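Local structure of endo-beta-N-acetylglucosaminidase F1 (Bacteroides thetaiotaomicron VPI-5482, 6TCV) at residues C276-L289 / M320-M333. The protein probably cleaves high-mannose N-glycans between the two N-acetylglucosamine residues of their core, as an endo-beta-N-acetylglucosaminidase. The protein carries 2 engineered substitutions. Sequence-based numbering, arbitrary orientation. Where two conformers were deposited one is given.
Sequences CKAYNLDGVNYADL and MPDKLVTVFDWGQM. Engineered in segment 276-289: Ala287 (natural residue Asp), Leu289 (natural residue Glu). With NAG (2-acetamido-2-deoxy-beta-D-glucopyranose), chain B; NAG (2-acetamido-2-deoxy-beta-D-glucopyranose), chain C.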
# COMPACT_ATOMS: atom_id res chain seq x y z
N CYS A 276 -6.53 -6.78 7.96
CA CYS A 276 -5.44 -7.08 7.03
C CYS A 276 -4.67 -8.29 7.47
O CYS A 276 -4.14 -9.03 6.61
CB CYS A 276 -4.53 -5.83 6.89
SG CYS A 276 -5.30 -4.47 6.00
N LYS A 277 -4.57 -8.54 8.76
CA LYS A 277 -3.93 -9.74 9.25
C LYS A 277 -4.82 -10.97 9.02
O LYS A 277 -4.38 -11.99 8.48
CB LYS A 277 -3.63 -9.58 10.75
CG LYS A 277 -2.90 -10.77 11.35
CD LYS A 277 -2.69 -10.56 12.83
CE LYS A 277 -2.47 -11.86 13.58
NZ LYS A 277 -1.09 -12.30 13.31
N ALA A 278 -6.08 -10.89 9.40
CA ALA A 278 -6.96 -12.06 9.33
C ALA A 278 -7.15 -12.54 7.91
O ALA A 278 -7.26 -13.75 7.68
CB ALA A 278 -8.32 -11.72 9.98
N TYR A 279 -7.24 -11.63 6.96
CA TYR A 279 -7.50 -11.97 5.57
C TYR A 279 -6.24 -11.97 4.72
O TYR A 279 -6.32 -12.16 3.50
CB TYR A 279 -8.59 -11.11 4.96
CG TYR A 279 -9.93 -11.25 5.67
CD1 TYR A 279 -10.65 -12.46 5.57
CD2 TYR A 279 -10.47 -10.26 6.45
CE1 TYR A 279 -11.89 -12.61 6.18
CE2 TYR A 279 -11.74 -10.42 7.08
CZ TYR A 279 -12.40 -11.59 6.94
OH TYR A 279 -13.64 -11.73 7.55
N ASN A 280 -5.08 -11.81 5.35
CA ASN A 280 -3.78 -11.89 4.67
C ASN A 280 -3.75 -10.92 3.48
O ASN A 280 -3.59 -11.32 2.31
CB ASN A 280 -3.45 -13.35 4.30
CG ASN A 280 -1.98 -13.60 4.00
OD1 ASN A 280 -1.08 -12.80 4.30
ND2 ASN A 280 -1.73 -14.78 3.43
N LEU A 281 -3.94 -9.64 3.79
CA LEU A 281 -3.91 -8.55 2.83
C LEU A 281 -2.66 -7.71 3.05
O LEU A 281 -1.93 -7.89 4.02
CB LEU A 281 -5.16 -7.68 2.91
CG LEU A 281 -6.48 -8.45 2.84
CD1 LEU A 281 -7.62 -7.47 2.93
CD2 LEU A 281 -6.54 -9.24 1.51
N ASP A 282 -2.42 -6.73 2.19
CA ASP A 282 -1.16 -6.00 2.18
C ASP A 282 -1.25 -4.56 2.64
O ASP A 282 -0.24 -3.85 2.57
CB ASP A 282 -0.52 -6.08 0.78
CG ASP A 282 -0.22 -7.48 0.41
OD1 ASP A 282 0.67 -8.08 1.05
OD2 ASP A 282 -0.86 -8.02 -0.53
N GLY A 283 -2.42 -4.11 3.10
CA GLY A 283 -2.61 -2.77 3.62
C GLY A 283 -3.95 -2.23 3.22
O GLY A 283 -4.89 -2.97 2.94
N VAL A 284 -4.02 -0.90 3.22
CA VAL A 284 -5.29 -0.17 3.13
C VAL A 284 -5.18 1.04 2.23
O VAL A 284 -4.10 1.63 2.06
CB VAL A 284 -5.74 0.25 4.57
CG1 VAL A 284 -4.81 1.31 5.16
CG2 VAL A 284 -7.18 0.75 4.61
N ASN A 285 -6.30 1.43 1.63
CA ASN A 285 -6.50 2.77 1.07
C ASN A 285 -7.62 3.46 1.85
O ASN A 285 -8.67 2.82 2.08
CB ASN A 285 -6.89 2.75 -0.40
CG ASN A 285 -7.14 4.14 -0.94
OD1 ASN A 285 -6.15 4.90 -1.24
ND2 ASN A 285 -8.31 4.55 -0.98
N TYR A 286 -7.41 4.71 2.24
CA TYR A 286 -8.45 5.53 2.86
C TYR A 286 -8.93 6.59 1.88
O TYR A 286 -8.13 7.40 1.38
CB TYR A 286 -7.86 6.19 4.11
CG TYR A 286 -7.61 5.25 5.27
CD1 TYR A 286 -8.55 4.36 5.71
CD2 TYR A 286 -6.38 5.28 5.96
CE1 TYR A 286 -8.33 3.55 6.81
CE2 TYR A 286 -6.15 4.46 7.07
CZ TYR A 286 -7.15 3.61 7.49
OH TYR A 286 -6.96 2.79 8.59
N ALA A 287 -10.26 6.62 1.70
CA ALA A 287 -10.95 7.58 0.86
C ALA A 287 -12.05 8.27 1.66
O ALA A 287 -13.07 7.65 2.02
CB ALA A 287 -11.49 6.86 -0.38
N ASP A 288 -11.81 9.53 1.96
CA ASP A 288 -12.72 10.34 2.79
C ASP A 288 -13.81 10.96 1.94
O ASP A 288 -13.71 12.12 1.53
CB ASP A 288 -11.96 11.43 3.55
CG ASP A 288 -12.90 12.34 4.33
OD1 ASP A 288 -13.95 11.85 4.84
OD2 ASP A 288 -12.60 13.54 4.47
N LEU A 289 -14.83 10.16 1.63
CA LEU A 289 -16.03 10.58 0.92
C LEU A 289 -17.26 10.00 1.60
O LEU A 289 -17.20 8.94 2.19
CB LEU A 289 -16.04 10.14 -0.57
CG LEU A 289 -14.98 10.78 -1.44
CD1 LEU A 289 -13.70 10.00 -1.44
CD2 LEU A 289 -15.46 10.92 -2.87
N MET A 320 0.29 -1.81 11.72
CA MET A 320 0.73 -2.71 10.64
C MET A 320 1.92 -2.08 9.92
O MET A 320 1.86 -1.72 8.74
CB MET A 320 -0.40 -3.11 9.67
CG MET A 320 -1.17 -2.01 8.99
SD MET A 320 -2.53 -2.76 8.04
CE MET A 320 -3.09 -1.38 7.03
N PRO A 321 3.08 -2.03 10.61
CA PRO A 321 4.20 -1.27 10.06
C PRO A 321 4.80 -1.89 8.83
O PRO A 321 5.49 -1.19 8.07
CB PRO A 321 5.21 -1.21 11.20
CG PRO A 321 4.81 -2.35 12.09
CD PRO A 321 3.33 -2.49 11.97
N ASP A 322 4.63 -3.18 8.59
CA ASP A 322 5.15 -3.76 7.35
C ASP A 322 4.18 -3.67 6.17
O ASP A 322 4.56 -4.09 5.08
CB ASP A 322 5.60 -5.22 7.58
CG ASP A 322 4.46 -6.09 8.03
OD1 ASP A 322 3.57 -5.62 8.74
OD2 ASP A 322 4.51 -7.31 7.72
N LYS A 323 2.98 -3.13 6.37
CA LYS A 323 1.96 -3.07 5.32
C LYS A 323 1.77 -1.64 4.83
O LYS A 323 2.23 -0.68 5.46
CB LYS A 323 0.64 -3.65 5.85
CG LYS A 323 0.76 -5.12 6.21
CD LYS A 323 -0.57 -5.79 6.50
CE LYS A 323 -0.46 -7.27 6.79
NZ LYS A 323 -0.03 -7.45 8.18
N LEU A 324 1.12 -1.50 3.68
CA LEU A 324 0.96 -0.21 3.05
C LEU A 324 -0.18 0.59 3.66
O LEU A 324 -1.30 0.07 3.82
CB LEU A 324 0.71 -0.38 1.55
CG LEU A 324 1.89 -0.98 0.79
CD1 LEU A 324 1.44 -1.28 -0.64
CD2 LEU A 324 3.07 -0.02 0.73
N VAL A 325 0.07 1.86 3.98
CA VAL A 325 -0.95 2.82 4.35
C VAL A 325 -1.00 3.86 3.25
O VAL A 325 0.00 4.54 2.98
CB VAL A 325 -0.69 3.43 5.73
CG1 VAL A 325 -1.71 4.50 6.09
CG2 VAL A 325 -0.66 2.32 6.78
N THR A 326 -2.13 3.92 2.57
CA THR A 326 -2.23 4.73 1.38
C THR A 326 -3.52 5.54 1.45
O THR A 326 -4.47 5.15 2.13
CB THR A 326 -2.19 3.89 0.08
OG1 THR A 326 -3.42 3.18 -0.12
CG2 THR A 326 -1.06 2.90 0.10
N VAL A 327 -3.54 6.67 0.75
CA VAL A 327 -4.67 7.59 0.79
C VAL A 327 -5.03 8.09 -0.60
O VAL A 327 -4.18 8.27 -1.47
CB VAL A 327 -4.50 8.77 1.75
CG1 VAL A 327 -4.29 8.27 3.16
CG2 VAL A 327 -3.35 9.62 1.33
N PHE A 328 -6.31 8.31 -0.81
CA PHE A 328 -6.83 9.15 -1.90
C PHE A 328 -6.83 10.59 -1.44
O PHE A 328 -7.35 10.88 -0.35
CB PHE A 328 -8.22 8.63 -2.23
CG PHE A 328 -8.90 9.29 -3.41
CD1 PHE A 328 -8.29 9.43 -4.65
CD2 PHE A 328 -10.21 9.73 -3.31
CE1 PHE A 328 -8.97 9.97 -5.72
CE2 PHE A 328 -10.89 10.31 -4.38
CZ PHE A 328 -10.28 10.41 -5.60
N ASP A 329 -6.21 11.48 -2.19
CA ASP A 329 -6.17 12.89 -1.83
C ASP A 329 -7.46 13.61 -2.21
O ASP A 329 -7.62 14.12 -3.33
CB ASP A 329 -4.96 13.57 -2.43
CG ASP A 329 -4.82 15.00 -2.00
OD1 ASP A 329 -5.55 15.46 -1.10
OD2 ASP A 329 -3.99 15.72 -2.59
N TRP A 330 -8.45 13.55 -1.33
CA TRP A 330 -9.77 14.13 -1.56
C TRP A 330 -10.37 14.37 -0.17
O TRP A 330 -10.07 13.63 0.78
CB TRP A 330 -10.67 13.18 -2.37
CG TRP A 330 -11.87 13.84 -2.89
CD1 TRP A 330 -13.18 13.69 -2.48
CD2 TRP A 330 -11.92 14.74 -4.01
NE1 TRP A 330 -14.00 14.51 -3.26
CE2 TRP A 330 -13.26 15.13 -4.21
CE3 TRP A 330 -10.93 15.24 -4.87
CZ2 TRP A 330 -13.63 16.03 -5.24
CZ3 TRP A 330 -11.30 16.15 -5.84
CH2 TRP A 330 -12.63 16.48 -6.06
N GLY A 331 -11.29 15.32 -0.04
CA GLY A 331 -11.87 15.58 1.28
C GLY A 331 -10.79 16.05 2.22
O GLY A 331 -9.89 16.79 1.83
N GLN A 332 -10.82 15.54 3.43
CA GLN A 332 -9.89 15.93 4.48
C GLN A 332 -8.84 14.87 4.74
O GLN A 332 -8.21 14.88 5.80
CB GLN A 332 -10.67 16.22 5.75
CG GLN A 332 -11.29 17.61 5.82
CD GLN A 332 -12.20 17.94 4.65
OE1 GLN A 332 -13.27 17.37 4.47
NE2 GLN A 332 -11.77 18.91 3.84
N MET A 333 -8.61 13.95 3.80
CA MET A 333 -7.81 12.77 4.08
C MET A 333 -6.30 13.01 4.14
O MET A 333 -5.59 12.17 4.71
CB MET A 333 -8.09 11.65 3.05
CG MET A 333 -7.72 10.26 3.55
SD MET A 333 -8.77 9.76 4.95
CE MET A 333 -7.53 9.18 6.13
C1 NAG B . -14.69 9.38 -6.54
C2 NAG B . -14.56 8.14 -5.67
C3 NAG B . -15.66 7.10 -5.89
C4 NAG B . -16.52 7.48 -7.09
C5 NAG B . -15.60 7.85 -8.23
C6 NAG B . -16.31 8.10 -9.55
C7 NAG B . -12.45 7.21 -4.83
C8 NAG B . -11.09 6.66 -5.23
N2 NAG B . -13.25 7.55 -5.84
O3 NAG B . -16.48 7.02 -4.72
O4 NAG B . -17.29 6.32 -7.45
O5 NAG B . -14.89 9.07 -7.93
O6 NAG B . -15.42 8.56 -10.51
O7 NAG B . -12.79 7.35 -3.65
C1 NAG C . -17.14 13.99 -6.76
C2 NAG C . -18.09 12.83 -6.94
C3 NAG C . -17.54 11.58 -6.26
C4 NAG C . -16.13 11.33 -6.74
C5 NAG C . -15.29 12.55 -6.39
C6 NAG C . -13.81 12.41 -6.66
C7 NAG C . -20.41 13.61 -7.00
C8 NAG C . -21.58 14.06 -6.16
N2 NAG C . -19.37 13.16 -6.34
O3 NAG C . -18.43 10.50 -6.56
O4 NAG C . -15.72 10.16 -6.01
O5 NAG C . -15.81 13.64 -7.16
O6 NAG C . -13.64 12.02 -8.04
O7 NAG C . -20.41 13.67 -8.23
O HOH W 1 -10.01 10.87 0.35
O HOH W 2 -14.36 15.22 5.61
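Two adjacent parallel strands of the barrel sheet, 283-287 and 324-329, pair here from Gly283 with Leu324 to Tyr286 with Val327. Helix 306-319 links them in a beta-alpha-beta unit. Backbone hydrogen bonds join the strands; that from Thr326 N to Val284 O is weak, and Thr326 OG1 bonds the same oxygen (2.8 Å). OG1 reaches that carbonyl because it sits between its own N and carbonyl carbon (chi1 74°). It is also hydrogen-bonded to Tyr171.

On the helix side, Met320 CE packs on Val284 CG1 (3.7 Å). Met333 CE meets Tyr286 CB (3.6 Å), while Tyr286 OH is hydrogen-bonded to Thr316. Beyond the strands, Asp288 OD2 takes Gln332 N (2.9 Å) on its anti lone pair. One water joins Asp288 N to Phe328 O and Trp330 O.

At the C-terminal ends of the strands lie the two linked NAG units, the chitobiose core of the bound glycan. The acetamide methyl of NAG (chain B) lies over the centre of the Phe328 ring, and engineered Leu289 CD1 meets the ring edge at Phe328 CD2 (4.0 Å), in the ring plane. NAG (chain C) puts C6 over one face of Trp330, 3.7 Å from Trp330 CE2. With an alanine in place of Phe328, the acetamide would probably lose its aromatic floor and Leu289 CD1 the ring edge it rests on.

Engineered Ala287 and Leu289 replace Asp and Glu, probably the acidic pair of the family 18 glycosidase motif. Their apolar side chains cannot act as acids or bases, consistent with the intact sugar linkage.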